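PDB 4U08: Lic11098 from Leptospira interrogans serogroup Icterohaemorrhagiae serovar copenhageni, which is of unknown function but, as a leucine-rich repeat protein of a human pathogen and a putative virulence factor, may bind partners through its curved solenoid. Local coordinates for residues A[217-222]-A[240-245]; A[274-279]-A[297-302]. One frame throughout, in Å; residues are numbered along the deposited sequence.

In the fold
The two contacts show how a leucine-rich repeat solenoid is bonded along both of its sides. Contact 1 comes first in the chain and joins loops on the convex back: segment 217-222 lies in the loop after strand 208-210, its partner 240-245 in the loop after strand 231-233. Contact 2, entirely later in sequence, pairs strands 277-279 and 300-302 of the parallel ladder on the concave side. In each, the partners sit at equivalent places 23 residues apart, one repeat on from the other. The centres of contact 1 and contact 2 are about 19 Å apart and their nearest atoms about 6 Å, without touching. Closer strand spacing in contact 2 than backbone spacing in contact 1 fits the curvature of the arc.

Contact 1 of 2, residues A[217-222]-A[240-245]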
loop_
_atom_site.group_PDB
_atom_site.type_symbol
_atom_site.label_atom_id
_atom_site.label_comp_id
_atom_site.label_asym_id
_atom_site.label_seq_id
_atom_site.Cartn_x
_atom_site.Cartn_y
_atom_site.Cartn_z
ATOM N N THR A 217 -15.173 3.347 -9.663
ATOM C CA THR A 217 -16.592 3.001 -9.512
ATOM C C THR A 217 -16.798 1.510 -9.654
ATOM O O THR A 217 -17.698 0.952 -9.027
ATOM C CB THR A 217 -17.497 3.837 -10.436
ATOM O OG1 THR A 217 -17.115 3.613 -11.792
ATOM C CG2 THR A 217 -17.434 5.327 -10.121
ATOM N N THR A 218 -15.970 0.856 -10.494
ATOM C CA THR A 218 -15.973 -0.597 -10.697
ATOM C C THR A 218 -14.518 -1.088 -10.793
ATOM O O THR A 218 -13.591 -0.289 -10.921
ATOM C CB THR A 218 -16.741 -1.039 -11.981
ATOM O OG1 THR A 218 -16.101 -0.531 -13.148
ATOM C CG2 THR A 218 -18.222 -0.682 -11.969
ATOM N N LEU A 219 -14.336 -2.391 -10.702
ATOM C CA LEU A 219 -13.047 -3.040 -10.899
ATOM C C LEU A 219 -13.203 -3.866 -12.179
ATOM O O LEU A 219 -14.278 -4.445 -12.388
ATOM C CB LEU A 219 -12.684 -3.980 -9.730
ATOM C CG LEU A 219 -12.436 -3.353 -8.370
ATOM C CD1 LEU A 219 -12.162 -4.428 -7.354
ATOM C CD2 LEU A 219 -11.268 -2.352 -8.405
ATOM N N PRO A 220 -12.158 -3.976 -13.044
ATOM C CA PRO A 220 -12.317 -4.806 -14.243
ATOM C C PRO A 220 -12.412 -6.271 -13.867
ATOM O O PRO A 220 -11.899 -6.662 -12.816
ATOM C CB PRO A 220 -11.053 -4.507 -15.060
ATOM C CG PRO A 220 -10.061 -4.054 -14.080
ATOM C CD PRO A 220 -10.811 -3.379 -12.964
ATOM N N LYS A 221 -13.087 -7.080 -14.695
ATOM C CA LYS A 221 -13.229 -8.511 -14.485
ATOM C C LYS A 221 -11.865 -9.196 -14.401
ATOM O O LYS A 221 -11.701 -10.154 -13.653
ATOM C CB LYS A 221 -14.151 -9.162 -15.534
ATOM C CG LYS A 221 -13.860 -8.919 -17.013
ATOM C CD LYS A 221 -14.981 -9.513 -17.894
ATOM C CE LYS A 221 -14.758 -9.251 -19.363
ATOM N NZ LYS A 221 -13.656 -10.084 -19.924
ATOM N N GLU A 222 -10.872 -8.644 -15.131
ATOM C CA GLU A 222 -9.485 -9.115 -15.208
ATOM C C GLU A 222 -8.733 -9.009 -13.868
ATOM O O GLU A 222 -7.686 -9.635 -13.730
ATOM C CB GLU A 222 -8.709 -8.377 -16.308
ATOM C CG GLU A 222 -9.219 -8.655 -17.723
ATOM C CD GLU A 222 -10.495 -7.949 -18.154
ATOM O OE1 GLU A 222 -10.953 -7.040 -17.426
ATOM O OE2 GLU A 222 -11.035 -8.293 -19.227
ATOM N N THR A 240 -19.431 0.452 -6.262
ATOM C CA THR A 240 -20.840 0.144 -6.035
ATOM C C THR A 240 -21.052 -1.341 -6.098
ATOM O O THR A 240 -21.991 -1.858 -5.512
ATOM C CB THR A 240 -21.739 0.981 -6.988
ATOM O OG1 THR A 240 -21.151 1.061 -8.298
ATOM C CG2 THR A 240 -21.940 2.394 -6.480
ATOM N N THR A 241 -20.122 -2.054 -6.737
ATOM C CA THR A 241 -20.178 -3.509 -6.881
ATOM C C THR A 241 -18.738 -4.084 -7.017
ATOM O O THR A 241 -17.824 -3.347 -7.368
ATOM C CB THR A 241 -21.078 -3.872 -8.097
ATOM O OG1 THR A 241 -21.301 -5.279 -8.126
ATOM C CG2 THR A 241 -20.514 -3.383 -9.440
ATOM N N LEU A 242 -18.566 -5.377 -6.731
ATOM C CA LEU A 242 -17.299 -6.104 -6.952
ATOM C C LEU A 242 -17.569 -7.124 -8.065
ATOM O O LEU A 242 -18.622 -7.762 -8.034
ATOM C CB LEU A 242 -16.821 -6.852 -5.691
ATOM C CG LEU A 242 -16.474 -6.027 -4.442
ATOM C CD1 LEU A 242 -16.057 -6.941 -3.317
ATOM C CD2 LEU A 242 -15.361 -4.993 -4.728
ATOM N N PRO A 243 -16.639 -7.326 -9.031
ATOM C CA PRO A 243 -16.864 -8.357 -10.060
ATOM C C PRO A 243 -16.894 -9.730 -9.412
ATOM O O PRO A 243 -16.224 -9.936 -8.400
ATOM C CB PRO A 243 -15.615 -8.242 -10.947
ATOM C CG PRO A 243 -14.554 -7.682 -10.025
ATOM C CD PRO A 243 -15.317 -6.684 -9.194
ATOM N N LYS A 244 -17.651 -10.671 -9.981
ATOM C CA LYS A 244 -17.663 -12.036 -9.481
ATOM C C LYS A 244 -16.265 -12.690 -9.571
ATOM O O LYS A 244 -15.959 -13.598 -8.801
ATOM C CB LYS A 244 -18.726 -12.865 -10.223
ATOM C CG LYS A 244 -18.441 -13.149 -11.680
ATOM C CD LYS A 244 -19.468 -14.090 -12.288
ATOM C CE LYS A 244 -19.124 -14.345 -13.736
ATOM N NZ LYS A 244 -20.179 -15.138 -14.422
ATOM N N GLU A 245 -15.411 -12.197 -10.495
ATOM C CA GLU A 245 -14.036 -12.674 -10.724
ATOM C C GLU A 245 -13.092 -12.415 -9.541
ATOM O O GLU A 245 -12.007 -12.985 -9.512
ATOM C CB GLU A 245 -13.449 -12.029 -11.992
ATOM C CG GLU A 245 -14.050 -12.552 -13.295
ATOM C CD GLU A 245 -15.406 -11.985 -13.659
ATOM O OE1 GLU A 245 -15.814 -10.981 -13.036
ATOM O OE2 GLU A 245 -16.070 -12.553 -14.555
HETATM O O HOH W 1 -16.846 -3.677 -9.863
#
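L219 and L242 run alongside one another with their branches directed alike into the solenoid core, as equivalent leucines of successive leucine-rich repeats do. Both segments run almost in the same direction on the convex side, each passing from extended loop into the start of a 3-10 segment. The two leucines only graze, CD1 of L219 standing 4.2 Å from CD2 of L242. Closer packing comes from P243, whose CD meets the stem of L219, 3.8 Å from L219 CB; its CG also approaches the carbonyl oxygen of P220. L219 in turn touches L234, and P220 touches L196 of the preceding repeat.

Backbone bonding is sparse at this spacing. T240 N reaches T217 O in a weak bond of 3.3 Å, and further along a water bridges the gap, accepting from L219 N and donating to T241 O at 2.7 Å.

Where the 3-10 segments begin, K221 and E245 meet without ion pairing. The K221 chain leads away from 240-245, and its NZ pairs with E222 OE2 in a salt bridge, the nitrogen lying 45° out of the carboxylate plane. E245 CB lies 3.1 Å from K221 O, and a kink about CB-CG (chi2 79°) folds the E245 carboxylate alongside the aliphatic base of K221, bringing OE1 to 3.5 Å from K221 CB.

Contact 2 of 2, residues A[274-279]-A[297-302]; sequences NLQELD and RLQTLY
E277, L278 and D279 pair in register with T300, L301 and Y302 as strands within 5° of parallel, their axes 4.9 Å apart at closest approach. L278 is held through the peptides before and after it: its N donates to T300 O and its O accepts from Y302 N at 3.0 Å. Q276 O takes two N-H groups at the entry to strand 300-302, T300 N nearly in line with the C=O and Q299 N, 2.8 Å away, well off it.

L278 and L301 point inward, as the leucines of leucine-rich repeat strands do, and run alongside one another with CD2 of L278 3.8 Å from CD1 of L301. L298 turns its CD1 against the earlier segment, 4.0 Å from L275 CD2 and 3.9 Å from L278 CB.

E277, D279, T300 and Y302 occupy the concave face. With CG of Y302 beside its backbone N (chi1 -61°), T300 CG2 sits against one face of the ring, near its rim, while the ring edge meets E277, whose OE2 is 3.7 Å from Y302 CE2. Carboxylate and ring stand 84° apart, and a water bridges E277 OE2 to Y302 OH. D279 CB also lies at the ring edge, and D279 CG stands 3.7 Å from Y302 CD2, its carboxylate turned well off the ring plane.

E277 OE1 forms a salt bridge with K254, and D279 OD1 accepts from D281 N. Strand 254-256 continues the ladder on one side, hydrogen-bonded to E277 and touched by L275 and L278; on the other, L301 and Y302 pack against L324 and D325 of strand 323-325.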
loop_
_atom_site.group_PDB
_atom_site.type_symbol
_atom_site.label_atom_id
_atom_site.label_comp_id
_atom_site.label_asym_id
_atom_site.label_seq_id
_atom_site.Cartn_x
_atom_site.Cartn_y
_atom_site.Cartn_z
ATOM N N ASN A 274 -7.688 -17.879 1.297
ATOM C CA ASN A 274 -6.680 -17.342 2.215
ATOM C C ASN A 274 -7.013 -16.043 2.886
ATOM O O ASN A 274 -6.200 -15.545 3.648
ATOM C CB ASN A 274 -5.348 -17.219 1.469
ATOM C CG ASN A 274 -4.657 -18.541 1.425
ATOM O OD1 ASN A 274 -4.323 -19.114 2.469
ATOM N ND2 ASN A 274 -4.552 -19.112 0.235
ATOM N N LEU A 275 -8.224 -15.500 2.662
ATOM C CA LEU A 275 -8.597 -14.222 3.225
ATOM C C LEU A 275 -8.635 -14.244 4.758
ATOM O O LEU A 275 -9.313 -15.086 5.343
ATOM C CB LEU A 275 -9.933 -13.749 2.632
ATOM C CG LEU A 275 -10.206 -12.263 2.791
ATOM C CD1 LEU A 275 -9.312 -11.429 1.865
ATOM C CD2 LEU A 275 -11.711 -11.988 2.572
ATOM N N GLN A 276 -7.871 -13.333 5.392
ATOM C CA GLN A 276 -7.763 -13.211 6.845
ATOM C C GLN A 276 -8.426 -11.945 7.345
ATOM O O GLN A 276 -8.872 -11.882 8.491
ATOM C CB GLN A 276 -6.284 -13.193 7.274
ATOM C CG GLN A 276 -5.459 -14.301 6.659
ATOM C CD GLN A 276 -4.091 -14.377 7.288
ATOM O OE1 GLN A 276 -3.283 -13.441 7.263
ATOM N NE2 GLN A 276 -3.832 -15.504 7.894
ATOM N N GLU A 277 -8.420 -10.897 6.518
ATOM C CA GLU A 277 -9.025 -9.632 6.895
ATOM C C GLU A 277 -9.920 -9.112 5.778
ATOM O O GLU A 277 -9.490 -9.027 4.617
ATOM C CB GLU A 277 -7.951 -8.606 7.284
ATOM C CG GLU A 277 -8.540 -7.293 7.788
ATOM C CD GLU A 277 -7.550 -6.272 8.313
ATOM O OE1 GLU A 277 -6.438 -6.666 8.731
ATOM O OE2 GLU A 277 -7.909 -5.077 8.353
ATOM N N LEU A 278 -11.170 -8.764 6.145
ATOM C CA LEU A 278 -12.179 -8.209 5.262
ATOM C C LEU A 278 -12.772 -6.976 5.943
ATOM O O LEU A 278 -13.444 -7.078 6.982
ATOM C CB LEU A 278 -13.237 -9.272 4.892
ATOM C CG LEU A 278 -14.366 -8.819 3.951
ATOM C CD1 LEU A 278 -13.820 -8.238 2.643
ATOM C CD2 LEU A 278 -15.383 -9.938 3.722
ATOM N N ASP A 279 -12.425 -5.793 5.408
ATOM C CA ASP A 279 -12.854 -4.533 5.965
ATOM C C ASP A 279 -13.885 -3.882 5.058
ATOM O O ASP A 279 -13.550 -3.373 3.990
ATOM C CB ASP A 279 -11.649 -3.603 6.231
ATOM C CG ASP A 279 -11.963 -2.295 6.961
ATOM O OD1 ASP A 279 -13.160 -1.951 7.093
ATOM O OD2 ASP A 279 -11.007 -1.599 7.371
ATOM N N ARG A 297 -10.309 -18.979 6.736
ATOM C CA ARG A 297 -9.123 -18.359 7.337
ATOM C C ARG A 297 -9.427 -16.971 7.870
ATOM O O ARG A 297 -8.544 -16.298 8.420
ATOM C CB ARG A 297 -7.992 -18.309 6.285
ATOM C CG ARG A 297 -7.473 -19.705 5.921
ATOM C CD ARG A 297 -6.197 -20.049 6.661
ATOM N NE ARG A 297 -5.589 -21.275 6.137
ATOM C CZ ARG A 297 -5.853 -22.502 6.581
ATOM N NH1 ARG A 297 -6.724 -22.689 7.568
ATOM N NH2 ARG A 297 -5.250 -23.553 6.041
ATOM N N LEU A 298 -10.676 -16.516 7.720
ATOM C CA LEU A 298 -10.992 -15.161 8.168
ATOM C C LEU A 298 -10.788 -14.947 9.670
ATOM O O LEU A 298 -11.327 -15.708 10.470
ATOM C CB LEU A 298 -12.421 -14.740 7.734
ATOM C CG LEU A 298 -12.686 -13.241 7.657
ATOM C CD1 LEU A 298 -11.901 -12.589 6.492
ATOM C CD2 LEU A 298 -14.208 -12.965 7.489
ATOM N N GLN A 299 -10.005 -13.925 10.041
ATOM C CA GLN A 299 -9.725 -13.562 11.428
ATOM C C GLN A 299 -10.435 -12.284 11.838
ATOM O O GLN A 299 -10.811 -12.105 12.996
ATOM C CB GLN A 299 -8.212 -13.331 11.624
ATOM C CG GLN A 299 -7.378 -14.597 11.599
ATOM C CD GLN A 299 -5.907 -14.264 11.542
ATOM O OE1 GLN A 299 -5.449 -13.272 12.101
ATOM N NE2 GLN A 299 -5.145 -15.056 10.809
ATOM N N THR A 300 -10.526 -11.344 10.916
ATOM C CA THR A 300 -11.078 -10.024 11.195
ATOM C C THR A 300 -12.137 -9.647 10.164
ATOM O O THR A 300 -11.864 -9.665 8.963
ATOM C CB THR A 300 -9.892 -9.042 11.229
ATOM O OG1 THR A 300 -8.971 -9.451 12.254
ATOM C CG2 THR A 300 -10.301 -7.676 11.530
ATOM N N LEU A 301 -13.327 -9.260 10.640
ATOM C CA LEU A 301 -14.446 -8.843 9.786
ATOM C C LEU A 301 -15.038 -7.535 10.310
ATOM O O LEU A 301 -15.546 -7.479 11.434
ATOM C CB LEU A 301 -15.482 -9.977 9.723
ATOM C CG LEU A 301 -16.745 -9.776 8.856
ATOM C CD1 LEU A 301 -16.370 -9.314 7.384
ATOM C CD2 LEU A 301 -17.580 -11.042 8.848
ATOM N N TYR A 302 -14.883 -6.458 9.523
ATOM C CA TYR A 302 -15.338 -5.123 9.896
ATOM C C TYR A 302 -16.518 -4.757 9.033
ATOM O O TYR A 302 -16.392 -4.682 7.810
ATOM C CB TYR A 302 -14.225 -4.068 9.743
ATOM C CG TYR A 302 -12.994 -4.270 10.589
ATOM C CD1 TYR A 302 -13.078 -4.316 11.979
ATOM C CD2 TYR A 302 -11.723 -4.304 10.008
ATOM C CE1 TYR A 302 -11.934 -4.435 12.766
ATOM C CE2 TYR A 302 -10.568 -4.414 10.788
ATOM C CZ TYR A 302 -10.677 -4.454 12.164
ATOM O OH TYR A 302 -9.526 -4.590 12.907
HETATM O O HOH W 2 -5.258 -21.551 3.310
HETATM O O HOH W 3 -10.761 -17.199 4.372
HETATM O O HOH W 4 -7.153 -3.766 10.873
#